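Local atomic coordinates of dUTPase (Streptococcus mutans, PDB entry 3H6X), a protein that probably hydrolyses dUTP to dUMP and diphosphate, as a trimeric jelly-roll enzyme of the dUTPase family. Residues R5-I10 with T50-Y55; L76-S81 with A101-M106. All blocks are in the same frame, centred on the assembly; numbering follows the deposited sequence.

Contact 1. Residues R5-I10 with T50-Y55; sequences RGFELI and TGVKAY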
loop_
_atom_site.group_PDB
_atom_site.type_symbol
_atom_site.label_atom_id
_atom_site.label_comp_id
_atom_site.label_asym_id
_atom_site.label_seq_id
_atom_site.Cartn_x
_atom_site.Cartn_y
_atom_site.Cartn_z
ATOM N N ARG B 5 19.957 8.536 -6.344
ATOM C CA ARG B 5 19.043 8.236 -5.235
ATOM C C ARG B 5 19.701 7.231 -4.296
ATOM O O ARG B 5 20.602 6.501 -4.707
ATOM C CB ARG B 5 17.708 7.696 -5.752
ATOM C CG ARG B 5 17.835 6.282 -6.364
ATOM C CD ARG B 5 16.576 5.924 -7.182
ATOM N NE ARG B 5 16.433 6.777 -8.369
ATOM C CZ ARG B 5 17.025 6.529 -9.534
ATOM N NH1 ARG B 5 17.796 5.454 -9.682
ATOM N NH2 ARG B 5 16.835 7.348 -10.553
ATOM N N GLY B 6 19.289 7.217 -3.028
ATOM C CA GLY B 6 19.866 6.258 -2.101
ATOM C C GLY B 6 19.610 6.628 -0.645
ATOM O O GLY B 6 18.784 7.511 -0.351
ATOM N N PHE B 7 20.312 5.933 0.254
ATOM C CA PHE B 7 20.181 6.140 1.699
ATOM C C PHE B 7 21.481 6.617 2.303
ATOM O O PHE B 7 22.577 6.259 1.850
ATOM C CB PHE B 7 19.814 4.823 2.403
ATOM C CG PHE B 7 18.515 4.240 1.945
ATOM C CD1 PHE B 7 17.324 4.689 2.487
ATOM C CD2 PHE B 7 18.478 3.260 0.959
ATOM C CE1 PHE B 7 16.098 4.150 2.055
ATOM C CE2 PHE B 7 17.270 2.730 0.530
ATOM C CZ PHE B 7 16.079 3.172 1.088
ATOM N N GLU B 8 21.340 7.396 3.369
ATOM C CA GLU B 8 22.482 7.814 4.175
ATOM C C GLU B 8 22.096 7.678 5.634
ATOM O O GLU B 8 20.930 7.818 5.990
ATOM C CB GLU B 8 22.841 9.268 3.879
ATOM C CG GLU B 8 23.448 9.473 2.476
ATOM C CD GLU B 8 23.580 10.932 2.110
ATOM O OE1 GLU B 8 22.991 11.785 2.806
ATOM O OE2 GLU B 8 24.282 11.215 1.107
ATOM N N LEU B 9 23.071 7.380 6.485
ATOM C CA LEU B 9 22.820 7.448 7.924
ATOM C C LEU B 9 22.532 8.883 8.348
ATOM O O LEU B 9 23.184 9.831 7.869
ATOM C CB LEU B 9 24.056 6.974 8.694
ATOM C CG LEU B 9 24.422 5.504 8.549
ATOM C CD1 LEU B 9 25.703 5.188 9.310
ATOM C CD2 LEU B 9 23.271 4.624 9.048
ATOM N N ILE B 10 21.579 9.061 9.255
ATOM C CA ILE B 10 21.398 10.389 9.843
ATOM C C ILE B 10 22.547 10.617 10.820
ATOM O O ILE B 10 23.233 9.679 11.198
ATOM C CB ILE B 10 20.038 10.535 10.566
ATOM C CG1 ILE B 10 19.927 9.533 11.723
ATOM C CG2 ILE B 10 18.897 10.347 9.582
ATOM C CD1 ILE B 10 18.711 9.747 12.612
ATOM N N THR B 50 14.738 4.105 12.046
ATOM C CA THR B 50 15.345 3.308 11.034
ATOM C C THR B 50 16.820 3.760 10.873
ATOM O O THR B 50 17.659 3.058 10.305
ATOM C CB THR B 50 14.435 3.627 9.859
ATOM O OG1 THR B 50 13.611 2.518 9.474
ATOM C CG2 THR B 50 15.048 4.427 8.826
ATOM N N GLY B 51 17.140 4.932 11.420
ATOM C CA GLY B 51 18.510 5.438 11.386
ATOM C C GLY B 51 18.971 6.040 10.066
ATOM O O GLY B 51 20.092 6.561 9.974
ATOM N N VAL B 52 18.099 6.021 9.056
ATOM C CA VAL B 52 18.491 6.512 7.733
ATOM C C VAL B 52 17.566 7.578 7.147
ATOM O O VAL B 52 16.422 7.729 7.570
ATOM C CB VAL B 52 18.624 5.351 6.712
ATOM C CG1 VAL B 52 19.718 4.363 7.151
ATOM C CG2 VAL B 52 17.286 4.647 6.490
ATOM N N LYS B 53 18.109 8.342 6.202
ATOM C CA LYS B 53 17.336 9.285 5.398
ATOM C C LYS B 53 17.543 8.896 3.941
ATOM O O LYS B 53 18.450 8.127 3.629
ATOM C CB LYS B 53 17.822 10.717 5.638
ATOM C CG LYS B 53 19.343 10.871 5.500
ATOM C CD LYS B 53 19.813 12.276 5.941
ATOM C CE LYS B 53 21.334 12.399 5.814
ATOM N NZ LYS B 53 21.843 13.700 6.422
ATOM N N ALA B 54 16.687 9.391 3.050
ATOM C CA ALA B 54 16.774 8.976 1.644
ATOM C C ALA B 54 16.717 10.178 0.723
ATOM O O ALA B 54 15.880 11.025 0.892
ATOM C CB ALA B 54 15.641 8.007 1.293
ATOM N N TYR B 55 17.613 10.219 -0.255
ATOM C CA TYR B 55 17.608 11.269 -1.272
ATOM C C TYR B 55 17.174 10.631 -2.586
ATOM O O TYR B 55 17.301 9.414 -2.753
ATOM C CB TYR B 55 19.006 11.916 -1.399
ATOM C CG TYR B 55 20.094 10.951 -1.789
ATOM C CD1 TYR B 55 20.435 10.758 -3.129
ATOM C CD2 TYR B 55 20.787 10.231 -0.814
ATOM C CE1 TYR B 55 21.443 9.877 -3.493
ATOM C CE2 TYR B 55 21.793 9.327 -1.161
ATOM C CZ TYR B 55 22.113 9.161 -2.500
ATOM O OH TYR B 55 23.107 8.254 -2.846
HETATM O O HOH W 1 24.522 13.001 5.268
#
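The ring of Y55 lies flat on the backbone of G6, which has no side chain to hold it off. G6 CA sits 4.0 Å from the ring centroid, 25° off the normal, in a CH-pi contact, and G6 N lies over the centre of the same face. CG of Y55 stands between its backbone N and carbonyl carbon (chi1 60°), which folds the ring across the neighbouring strand. E8 shares this face of the sheet with Y55 and K53. Its side chain meets the ring at about a right angle, E8 OE2 3.9 Å from Y55 CE2, with carboxylate and ring planes 50° apart. The extended K53 chain passes obliquely beside E8, bringing K53 CE within 3.5 Å of E8 OE1. On the other face, the F7 ring leans on its cross-strand partner, F7 CD1 3.9 Å from A54 CB, and L32, L62 and F124 continue this apolar layer. Paired backbone bonds join G6 with Y55 and E8 with K53 in an antiparallel ladder, which I10 N extends to G51 O at 3.0 Å. At 4.2 Å, E8 OE1 and K53 NZ are too far apart for a salt bridge, but a water joins them. K3 binds E8, and E96 and N91 hold K53: these charged ends are held within the chain, while Y55 OH and F7 both reach the second subunit, at D131 and I130.

Contact 2. Residues L76-S81 with A101-M106; sequences LVLINS and AQMKNM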
loop_
_atom_site.group_PDB
_atom_site.type_symbol
_atom_site.label_atom_id
_atom_site.label_comp_id
_atom_site.label_asym_id
_atom_site.label_seq_id
_atom_site.Cartn_x
_atom_site.Cartn_y
_atom_site.Cartn_z
ATOM N N LEU B 76 2.968 -7.653 14.132
ATOM C CA LEU B 76 3.102 -6.207 13.897
ATOM C C LEU B 76 2.641 -5.855 12.494
ATOM O O LEU B 76 2.848 -6.637 11.559
ATOM C CB LEU B 76 4.563 -5.774 14.010
ATOM C CG LEU B 76 5.308 -6.056 15.320
ATOM C CD1 LEU B 76 6.729 -5.540 15.200
ATOM C CD2 LEU B 76 4.574 -5.403 16.506
ATOM N N VAL B 77 2.038 -4.678 12.347
ATOM C CA VAL B 77 1.682 -4.149 11.028
ATOM C C VAL B 77 2.106 -2.694 10.887
ATOM O O VAL B 77 2.147 -1.952 11.861
ATOM C CB VAL B 77 0.166 -4.253 10.730
ATOM C CG1 VAL B 77 -0.277 -5.723 10.663
ATOM C CG2 VAL B 77 -0.651 -3.471 11.753
ATOM N N LEU B 78 2.412 -2.296 9.653
ATOM C CA LEU B 78 2.648 -0.889 9.326
ATOM C C LEU B 78 1.266 -0.217 9.291
ATOM O O LEU B 78 0.484 -0.455 8.362
ATOM C CB LEU B 78 3.344 -0.807 7.965
ATOM C CG LEU B 78 3.772 0.595 7.517
ATOM C CD1 LEU B 78 4.810 1.174 8.456
ATOM C CD2 LEU B 78 4.342 0.547 6.123
ATOM N N ILE B 79 0.963 0.586 10.313
ATOM C CA ILE B 79 -0.419 0.955 10.589
ATOM C C ILE B 79 -1.004 1.927 9.568
ATOM O O ILE B 79 -2.225 1.943 9.372
ATOM C CB ILE B 79 -0.605 1.452 12.043
ATOM C CG1 ILE B 79 -2.093 1.423 12.459
ATOM C CG2 ILE B 79 0.034 2.837 12.213
ATOM C CD1 ILE B 79 -2.778 0.054 12.351
ATOM N N ASN B 80 -0.151 2.733 8.925
ATOM C CA ASN B 80 -0.589 3.594 7.823
ATOM C C ASN B 80 -0.446 2.931 6.434
ATOM O O ASN B 80 -0.603 3.600 5.403
ATOM C CB ASN B 80 0.096 4.978 7.869
ATOM C CG ASN B 80 1.629 4.912 7.755
ATOM O OD1 ASN B 80 2.251 5.778 7.126
ATOM N ND2 ASN B 80 2.233 3.924 8.369
ATOM N N SER B 81 -0.165 1.619 6.445
ATOM C CA SER B 81 -0.162 0.736 5.275
ATOM C C SER B 81 1.027 0.886 4.337
ATOM O O SER B 81 1.661 -0.108 3.974
ATOM C CB SER B 81 -1.467 0.838 4.484
ATOM O OG SER B 81 -2.570 0.459 5.290
ATOM N N ALA B 101 9.197 3.971 10.866
ATOM C CA ALA B 101 8.110 3.057 10.498
ATOM C C ALA B 101 7.056 3.049 11.610
ATOM O O ALA B 101 7.359 2.737 12.759
ATOM C CB ALA B 101 8.670 1.655 10.289
ATOM N N GLN B 102 5.830 3.426 11.281
ATOM C CA GLN B 102 4.754 3.486 12.272
ATOM C C GLN B 102 4.114 2.105 12.445
ATOM O O GLN B 102 3.278 1.698 11.635
ATOM C CB GLN B 102 3.713 4.510 11.808
ATOM C CG GLN B 102 2.762 4.995 12.899
ATOM C CD GLN B 102 1.726 5.974 12.368
ATOM O OE1 GLN B 102 1.988 6.747 11.441
ATOM N NE2 GLN B 102 0.531 5.932 12.949
HETATM N N MSE B 103 4.532 1.388 13.487
HETATM C CA MSE B 103 4.157 -0.025 13.644
HETATM C C MSE B 103 3.152 -0.178 14.784
HETATM O O MSE B 103 3.305 0.449 15.842
HETATM C CB MSE B 103 5.384 -0.869 13.952
HETATM C CG MSE B 103 6.542 -0.682 12.996
HETATM SE SE MSE B 103 6.054 -1.234 11.190
HETATM C CE MSE B 103 5.608 -3.100 11.552
ATOM N N LYS B 104 2.132 -1.000 14.556
ATOM C CA LYS B 104 1.155 -1.323 15.593
ATOM C C LYS B 104 1.307 -2.773 16.025
ATOM O O LYS B 104 1.449 -3.669 15.200
ATOM C CB LYS B 104 -0.282 -1.089 15.107
ATOM C CG LYS B 104 -1.309 -1.436 16.196
ATOM C CD LYS B 104 -2.713 -0.988 15.833
ATOM C CE LYS B 104 -3.712 -1.511 16.857
ATOM N NZ LYS B 104 -5.086 -0.979 16.582
ATOM N N ASN B 105 1.272 -3.001 17.337
ATOM C CA ASN B 105 1.303 -4.349 17.883
ATOM C C ASN B 105 -0.136 -4.846 18.039
ATOM O O ASN B 105 -0.877 -4.356 18.895
ATOM C CB ASN B 105 2.014 -4.306 19.233
ATOM C CG ASN B 105 2.057 -5.654 19.939
ATOM O OD1 ASN B 105 1.531 -6.657 19.453
ATOM N ND2 ASN B 105 2.711 -5.684 21.096
HETATM N N MSE B 106 -0.518 -5.810 17.198
HETATM C CA MSE B 106 -1.860 -6.370 17.203
HETATM C C MSE B 106 -2.103 -7.389 18.309
HETATM O O MSE B 106 -3.248 -7.790 18.523
HETATM C CB MSE B 106 -2.149 -7.066 15.879
HETATM C CG MSE B 106 -2.053 -6.178 14.685
HETATM SE SE MSE B 106 -2.517 -7.223 13.067
HETATM C CE MSE B 106 -1.094 -8.545 13.096
HETATM O O HOH W 2 4.977 4.614 8.840
#
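M103, a selenomethionine, curls back against strand 76-78, over L76 and L78. Bends at chi2 and chi3 (-63° and -60°) bring M103 SE to 3.8 Å from L78 CD1 and lay M103 CE against L76 CB. L76 CD2 rests on N105, 3.7 Å from N105 CA, and this face of L76, L78, M103 and N105 is buried in the chain. The backbones are held by a hydrogen-bonded pair, V77 with K104, in which V77 N lies in the plane of the K104 carbonyl. I79 N adds a nearly straight bond to Q102 O, 2.9 Å long with 167° at the hydrogen, just where a type I turn from L78 to S81 leads the chain off the strand. The side of V77 and K104 is close-packed too but more open: K104 and the flanking loop residues I79 and M106 are partly exposed. V77 and K104 run side by side there, while I79 CD1 touches the aliphatic part of the lysine, 3.6 Å from K104 CD. The I79 CG2 methyl packs obliquely on the Q102 chain, 3.5 Å from Q102 CG. M106, likewise a selenomethionine, crosses V77 at about a right angle, M106 SE 3.6 Å from V77 CG1. A water bridges N80 ND2 and Q102 N. I79 and K104 also pack on P71 and M106 of the third subunit, and V77 on I79 of the second. Within the chain, strand 76-78 borders a sheet whose central strand, 100-105, also pairs with strand 45-49; helix 69-74 packs against V77, M103 and M106, and strand 111-113 against L76 and N105.

In the fold
From the N terminus, strand 6-9 enters first, and contact 1 closes when strand 52-55 returns beside it, enclosing a loop of 39 residues that includes strands 30-33, 38-40 and 45-49. The chain then continues through strand 60-66 and helix 69-74 before contact 2 opens; its shorter loop of 19 residues contains strand 82-85. The two loops follow in series, neither nested nor crossed. The centres of contacts 1 and 2 are about 21 Å apart, on opposite sides of the chain's centre. Strand 45-49, which runs by way of T50 and G51 into contact 1, also borders the sheet of contact 2. Both contacts touch the second subunit, and contact 2 also the third.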